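Local atomic coordinates of VP5 (Halorubrum pleomorphic virus 2, PDB entry 6QGI), a protein that is an envelope protein of a haloarchaeal pleomorphic virus and probably fuses the viral membrane with that of the host cell. Residues A[327-331]-A[332-336]; A[472-475]-A[476-480]. One frame throughout, in Å; residues are numbered along the deposited sequence.

Contact 1: residues A[327-331]-A[332-336]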
ATOM      1  N   PRO A 327      13.804  11.865  14.426  1.00 40.67           N
ATOM      2  CA  PRO A 327      14.734  11.418  13.383  1.00 40.45           C
ATOM      3  C   PRO A 327      15.340  10.047  13.667  1.00 42.92           C
ATOM      4  O   PRO A 327      15.833   9.792  14.763  1.00 43.64           O
ATOM      5  CB  PRO A 327      15.807  12.514  13.384  1.00 43.69           C
ATOM      6  CG  PRO A 327      15.834  13.015  14.792  1.00 49.14           C
ATOM      7  CD  PRO A 327      14.427  12.859  15.322  1.00 43.51           C
ATOM      8  N   LEU A 328      15.271   9.163  12.670  1.00 37.26           N
ATOM      9  CA  LEU A 328      15.849   7.824  12.710  1.00 36.66           C
ATOM     10  C   LEU A 328      17.364   7.966  12.781  1.00 40.35           C
ATOM     11  O   LEU A 328      17.917   8.874  12.156  1.00 40.35           O
ATOM     12  CB  LEU A 328      15.403   7.012  11.482  1.00 35.58           C
ATOM     13  CG  LEU A 328      13.895   6.960  11.220  1.00 38.63           C
ATOM     14  CD1 LEU A 328      13.583   6.139  10.010  1.00 38.09           C
ATOM     15  CD2 LEU A 328      13.135   6.418  12.426  1.00 39.68           C
ATOM     16  N   GLU A 329      18.021   7.134  13.595  1.00 36.60           N
ATOM     17  CA  GLU A 329      19.457   7.232  13.845  1.00 37.64           C
ATOM     18  C   GLU A 329      20.221   5.961  13.455  1.00 41.10           C
ATOM     19  O   GLU A 329      19.679   4.854  13.540  1.00 39.59           O
ATOM     20  CB  GLU A 329      19.707   7.556  15.333  1.00 39.84           C
ATOM     21  CG  GLU A 329      19.040   8.847  15.801  1.00 49.14           C
ATOM     22  CD  GLU A 329      18.757   9.027  17.283  1.00 70.33           C
ATOM     23  OE1 GLU A 329      18.968   8.075  18.071  1.00 62.34           O
ATOM     24  OE2 GLU A 329      18.300  10.132  17.652  1.00 65.57           O
ATOM     25  N   SER A 330      21.496   6.133  13.054  1.00 38.71           N
ATOM     26  CA  SER A 330      22.407   5.056  12.652  1.00 38.98           C
ATOM     27  C   SER A 330      22.765   4.176  13.854  1.00 43.01           C
ATOM     28  O   SER A 330      23.027   4.693  14.943  1.00 43.44           O
ATOM     29  CB  SER A 330      23.673   5.638  12.030  1.00 43.84           C
ATOM     30  OG  SER A 330      24.451   4.645  11.386  1.00 53.25           O
ATOM     31  N   GLY A 331      22.728   2.862  13.646  1.00 38.89           N
ATOM     32  CA  GLY A 331      23.028   1.845  14.654  1.00 39.10           C
ATOM     33  C   GLY A 331      21.866   1.450  15.548  1.00 41.14           C
ATOM     34  O   GLY A 331      21.995   0.526  16.358  1.00 40.80           O
ATOM     35  N   LYS A 332      20.724   2.144  15.404  1.00 36.13           N
ATOM     36  CA  LYS A 332      19.537   1.944  16.229  1.00 34.92           C
ATOM     37  C   LYS A 332      18.514   1.005  15.590  1.00 37.11           C
ATOM     38  O   LYS A 332      18.395   0.927  14.363  1.00 35.79           O
ATOM     39  CB  LYS A 332      18.873   3.297  16.554  1.00 37.58           C
ATOM     40  CG  LYS A 332      19.741   4.266  17.360  1.00 56.48           C
ATOM     41  CD  LYS A 332      19.997   3.791  18.791  1.00 71.86           C
ATOM     42  CE  LYS A 332      20.862   4.756  19.568  1.00 88.91           C
ATOM     43  NZ  LYS A 332      21.218   4.226  20.911  1.00101.28           N
ATOM     44  N   THR A 333      17.784   0.284  16.448  1.00 33.24           N
ATOM     45  CA  THR A 333      16.731  -0.643  16.055  1.00 31.74           C
ATOM     46  C   THR A 333      15.380   0.048  16.248  1.00 34.65           C
ATOM     47  O   THR A 333      15.127   0.613  17.316  1.00 34.72           O
ATOM     48  CB  THR A 333      16.833  -1.936  16.859  1.00 40.49           C
ATOM     49  OG1 THR A 333      18.085  -2.582  16.603  1.00 42.03           O
ATOM     50  CG2 THR A 333      15.688  -2.867  16.577  1.00 36.15           C
ATOM     51  N   TYR A 334      14.510  -0.024  15.231  1.00 29.90           N
ATOM     52  CA  TYR A 334      13.211   0.625  15.264  1.00 28.66           C
ATOM     53  C   TYR A 334      12.091  -0.352  15.050  1.00 31.94           C
ATOM     54  O   TYR A 334      12.194  -1.252  14.214  1.00 31.32           O
ATOM     55  CB  TYR A 334      13.147   1.741  14.220  1.00 29.09           C
ATOM     56  CG  TYR A 334      14.038   2.908  14.575  1.00 31.17           C
ATOM     57  CD1 TYR A 334      13.631   3.862  15.507  1.00 33.26           C
ATOM     58  CD2 TYR A 334      15.306   3.038  14.019  1.00 32.41           C
ATOM     59  CE1 TYR A 334      14.460   4.922  15.864  1.00 33.82           C
ATOM     60  CE2 TYR A 334      16.142   4.098  14.365  1.00 34.25           C
ATOM     61  CZ  TYR A 334      15.714   5.035  15.290  1.00 40.13           C
ATOM     62  OH  TYR A 334      16.529   6.070  15.659  1.00 42.51           O
ATOM     63  N   ASP A 335      11.033  -0.180  15.844  1.00 28.02           N
ATOM     64  CA  ASP A 335       9.831  -0.984  15.779  1.00 26.66           C
ATOM     65  C   ASP A 335       8.749  -0.103  15.184  1.00 30.87           C
ATOM     66  O   ASP A 335       8.286   0.841  15.839  1.00 31.52           O
ATOM     67  CB  ASP A 335       9.446  -1.555  17.153  1.00 28.48           C
ATOM     68  CG  ASP A 335       8.339  -2.602  17.118  1.00 36.49           C
ATOM     69  OD1 ASP A 335       7.963  -3.041  16.005  1.00 35.57           O
ATOM     70  OD2 ASP A 335       7.842  -2.976  18.203  1.00 43.02           O
ATOM     71  N   PRO A 336       8.368  -0.349  13.916  1.00 26.19           N
ATOM     72  CA  PRO A 336       7.370   0.528  13.280  1.00 24.80           C
ATOM     73  C   PRO A 336       5.989   0.451  13.921  1.00 28.04           C
ATOM     74  O   PRO A 336       5.208   1.386  13.792  1.00 27.93           O
ATOM     75  CB  PRO A 336       7.331   0.080  11.826  1.00 25.88           C
ATOM     76  CG  PRO A 336       8.151  -1.123  11.745  1.00 30.58           C
ATOM     77  CD  PRO A 336       8.833  -1.420  13.014  1.00 27.20           C
TER

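Contact 2: residues A[472-475]-A[476-480]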
ATOM      1  N   ASN A 472      -3.000  30.218   5.411  1.00 39.52           N
ATOM      2  CA  ASN A 472      -1.706  30.220   4.719  1.00 38.78           C
ATOM      3  C   ASN A 472      -1.826  30.217   3.172  1.00 41.02           C
ATOM      4  O   ASN A 472      -2.933  30.166   2.633  1.00 40.37           O
ATOM      5  CB  ASN A 472      -0.823  29.057   5.193  1.00 38.13           C
ATOM      6  CG  ASN A 472      -1.359  27.686   4.966  1.00 53.91           C
ATOM      7  OD1 ASN A 472      -2.311  27.481   4.231  1.00 49.00           O
ATOM      8  ND2 ASN A 472      -0.747  26.742   5.620  1.00 45.83           N
ATOM      9  N   TYR A 473      -0.653  30.291   2.476  1.00 36.02           N
ATOM     10  CA  TYR A 473      -0.467  30.344   1.011  1.00 34.68           C
ATOM     11  C   TYR A 473      -1.244  31.532   0.433  1.00 38.43           C
ATOM     12  O   TYR A 473      -2.044  31.406  -0.499  1.00 37.76           O
ATOM     13  CB  TYR A 473      -0.821  29.001   0.354  1.00 33.77           C
ATOM     14  CG  TYR A 473       0.221  27.942   0.630  1.00 33.35           C
ATOM     15  CD1 TYR A 473       1.323  27.789  -0.205  1.00 35.14           C
ATOM     16  CD2 TYR A 473       0.136  27.125   1.754  1.00 33.20           C
ATOM     17  CE1 TYR A 473       2.307  26.843   0.065  1.00 35.16           C
ATOM     18  CE2 TYR A 473       1.088  26.137   2.005  1.00 33.40           C
ATOM     19  CZ  TYR A 473       2.178  26.009   1.161  1.00 39.10           C
ATOM     20  OH  TYR A 473       3.152  25.082   1.398  1.00 37.09           O
ATOM     21  N   ILE A 474      -0.976  32.704   1.027  1.00 35.20           N
ATOM     22  CA  ILE A 474      -1.576  33.991   0.695  1.00 35.49           C
ATOM     23  C   ILE A 474      -0.501  34.924   0.112  1.00 39.78           C
ATOM     24  O   ILE A 474      -0.793  36.080  -0.201  1.00 40.95           O
ATOM     25  CB  ILE A 474      -2.287  34.599   1.941  1.00 38.93           C
ATOM     26  CG1 ILE A 474      -1.290  34.877   3.104  1.00 39.96           C
ATOM     27  CG2 ILE A 474      -3.442  33.690   2.395  1.00 38.47           C
ATOM     28  CD1 ILE A 474      -1.778  35.880   4.183  1.00 47.63           C
ATOM     29  N   THR A 475       0.739  34.409  -0.047  1.00 35.05           N
ATOM     30  CA  THR A 475       1.877  35.141  -0.615  1.00 35.26           C
ATOM     31  C   THR A 475       2.482  34.334  -1.760  1.00 38.28           C
ATOM     32  O   THR A 475       2.379  33.106  -1.767  1.00 36.92           O
ATOM     33  CB  THR A 475       2.958  35.488   0.449  1.00 39.08           C
ATOM     34  OG1 THR A 475       3.761  34.344   0.745  1.00 38.37           O
ATOM     35  CG2 THR A 475       2.386  36.095   1.725  1.00 34.20           C
ATOM     36  N   GLN A 476       3.137  35.032  -2.707  1.00 35.84           N
ATOM     37  CA  GLN A 476       3.807  34.458  -3.875  1.00 35.73           C
ATOM     38  C   GLN A 476       4.987  33.571  -3.449  1.00 40.82           C
ATOM     39  O   GLN A 476       5.145  32.475  -3.997  1.00 40.44           O
ATOM     40  CB  GLN A 476       4.286  35.577  -4.824  1.00 37.89           C
ATOM     41  CG  GLN A 476       4.818  35.098  -6.181  1.00 39.91           C
ATOM     42  CD  GLN A 476       3.729  34.590  -7.089  1.00 46.98           C
ATOM     43  OE1 GLN A 476       2.870  35.344  -7.553  1.00 38.86           O
ATOM     44  NE2 GLN A 476       3.743  33.295  -7.360  1.00 36.90           N
ATOM     45  N   GLU A 477       5.790  34.039  -2.463  1.00 37.94           N
ATOM     46  CA  GLU A 477       6.956  33.341  -1.914  1.00 38.09           C
ATOM     47  C   GLU A 477       6.572  31.921  -1.473  1.00 40.87           C
ATOM     48  O   GLU A 477       7.238  30.963  -1.872  1.00 40.42           O
ATOM     49  CB  GLU A 477       7.549  34.144  -0.741  1.00 40.65           C
ATOM     50  CG  GLU A 477       8.894  33.634  -0.243  1.00 55.39           C
ATOM     51  CD  GLU A 477       9.495  34.333   0.967  1.00 80.40           C
ATOM     52  OE1 GLU A 477       8.790  35.135   1.622  1.00 71.56           O
ATOM     53  OE2 GLU A 477      10.681  34.065   1.266  1.00 77.63           O
ATOM     54  N   GLU A 478       5.463  31.797  -0.702  1.00 36.39           N
ATOM     55  CA  GLU A 478       4.898  30.539  -0.199  1.00 34.36           C
ATOM     56  C   GLU A 478       4.610  29.555  -1.335  1.00 36.43           C
ATOM     57  O   GLU A 478       5.002  28.392  -1.242  1.00 35.91           O
ATOM     58  CB  GLU A 478       3.603  30.810   0.585  1.00 35.24           C
ATOM     59  CG  GLU A 478       3.812  31.369   1.980  1.00 45.37           C
ATOM     60  CD  GLU A 478       2.517  31.669   2.708  1.00 65.52           C
ATOM     61  OE1 GLU A 478       2.020  30.770   3.423  1.00 64.94           O
ATOM     62  OE2 GLU A 478       1.991  32.795   2.558  1.00 57.41           O
ATOM     63  N   TRP A 479       3.947  30.034  -2.408  1.00 31.87           N
ATOM     64  CA  TRP A 479       3.575  29.246  -3.585  1.00 30.34           C
ATOM     65  C   TRP A 479       4.783  28.854  -4.443  1.00 34.67           C
ATOM     66  O   TRP A 479       4.800  27.745  -4.981  1.00 33.52           O
ATOM     67  CB  TRP A 479       2.558  30.007  -4.430  1.00 28.64           C
ATOM     68  CG  TRP A 479       1.170  29.928  -3.881  1.00 28.47           C
ATOM     69  CD1 TRP A 479       0.487  30.914  -3.234  1.00 31.57           C
ATOM     70  CD2 TRP A 479       0.307  28.783  -3.897  1.00 27.06           C
ATOM     71  NE1 TRP A 479      -0.764  30.468  -2.876  1.00 30.27           N
ATOM     72  CE2 TRP A 479      -0.900  29.161  -3.267  1.00 30.78           C
ATOM     73  CE3 TRP A 479       0.432  27.471  -4.393  1.00 27.39           C
ATOM     74  CZ2 TRP A 479      -1.977  28.276  -3.122  1.00 29.10           C
ATOM     75  CZ3 TRP A 479      -0.641  26.600  -4.262  1.00 27.79           C
ATOM     76  CH2 TRP A 479      -1.831  27.006  -3.640  1.00 28.29           C
ATOM     77  N   ASP A 480       5.778  29.763  -4.574  1.00 32.70           N
ATOM     78  CA  ASP A 480       7.019  29.536  -5.321  1.00 33.33           C
ATOM     79  C   ASP A 480       7.879  28.479  -4.603  1.00 37.35           C
ATOM     80  O   ASP A 480       8.488  27.627  -5.259  1.00 36.25           O
ATOM     81  CB  ASP A 480       7.805  30.855  -5.501  1.00 36.40           C
ATOM     82  CG  ASP A 480       7.181  31.894  -6.434  1.00 46.58           C
ATOM     83  OD1 ASP A 480       6.203  31.555  -7.142  1.00 46.27           O
ATOM     84  OD2 ASP A 480       7.680  33.043  -6.464  1.00 54.08           O
TER

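Contact 1: residues A[327-331]-A[332-336]
Tyr334 points back toward the turn that precedes it, and its hydroxyl meets the backbone of Glu329 while a methyl of Leu328 covers one face of its ring. Glu329 N donates to Tyr334 OH over 2.8 Å, with an angle of 141° at the hydrogen, and approaches the ring obliquely rather than in its plane. Near the centre of one ring face sits a single methyl group: Leu328 CD2 is 3.9 Å from the centroid of the Tyr334 ring and only 8° off its normal, a well-aligned CH-pi contact. With Tyr334 CG beside its own backbone N and anti to the carbonyl carbon (chi1 -69°), the ring is carried back toward Leu328 and the first residue of the turn, Glu329, which its phenol end meets.

The Glu329 side chain runs across the end of the tyrosine at about a right angle, its CB 3.5 Å from Tyr334 OH and its carboxylate plane steeply inclined to the ring. Lys332 lies alongside Glu329, pointing the same way, with Lys332 CG 3.9 Å from Glu329 CB. Their charged ends stay apart, Glu329 OE1 and Lys332 NZ being 5.3 Å from each other, too far for a salt bridge, though the opposite charges may still attract weakly.

Glu329 to Lys332 form a type II beta turn, closed by a weak bond of 3.5 Å from Lys332 N to Glu329 O; Gly331 takes the positive phi of its third position. The turn leads into the short strand 333-334, which pairs antiparallel with strand 443-450. Phe443 and Ile445 of that strand pack against Tyr334, and Ile445 also touches Leu328, whose backbone is bonded to Thr460 in a neighbouring loop.

Contact 2: residues A[472-475]-A[476-480]
The carboxylate of Glu478 turns back over the start of its own helix and gathers the backbone of the preceding loop. Tyr473 N donates to Glu478 OE1 over 2.9 Å, coming from above the carboxylate plane, 52° out of it. The other oxygen has three partners: Thr475 OG1 gives its proton to Glu478 OE2 at 3.0 Å, on the anti lone pair, and Ile474 N and Thr475 N add weak bonds. In return Glu478 N donates to Thr475 OG1, a weak but nearly straight bond of 3.4 Å. Thr475 is thus the N-cap and closes a capping box with Glu478. Its OG1 sits between the backbone N and the carbonyl carbon (chi1 78°), where it can serve both the amide and the carboxylate. The amides around the carboxylate, at a helix start, would be expected to steady its negative charge.

Next to the box, Trp479 ties down the same loop. Its NE1 donates to Tyr473 O at 2.9 Å, from above the carbonyl plane. Tyr473 turns an edge to the indole in a T-shaped pair, its ring centroid 5.2 Å from that of the six-membered ring of Trp479, with planes at 62°. Tyr473 CB closes over the indole as well, 3.6 Å from Trp479 CE2. Gln476, the first residue of the helix, reaches one turn on, its NE2 donating to Asp480 OD1 at 3.0 Å, while Gln476 OE1 accepts from Glu263 N.

Further out, His468 stacks on Tyr473, and the Tyr473 hydroxyl is bonded to Glu466 O. Trp479 packs on Thr75, Lys78, Ile79 and Ile82 of helix 66-86, and Ile474 on Trp249 and Val253, so the helix start rests on helix 66-86 and the loop before it on helix 225-253.

How the contacts relate
The two contacts lie apart, their centres 35 Å from each other and their nearest atoms about 21 Å, and they share no helix or strand. Contact 1 belongs to the surface of the beta-rich part, where a turn delivers the chain to strand 333-334; contact 2 is partly buried, where a loop enters the last modelled helix, 476-496, among other helices. Strand 443-450 pairs with strand 333-334 of contact 1 and precedes contact 2 by some twenty residues. Both use an aromatic side chain against nearby backbone, but a phenol oxygen accepts in contact 1, whereas an indole nitrogen donates in contact 2. Carboxylate chemistry dominates only the helix cap; the turn combines a methyl-ring contact, an amide-to-phenol bond and a weak backbone bond.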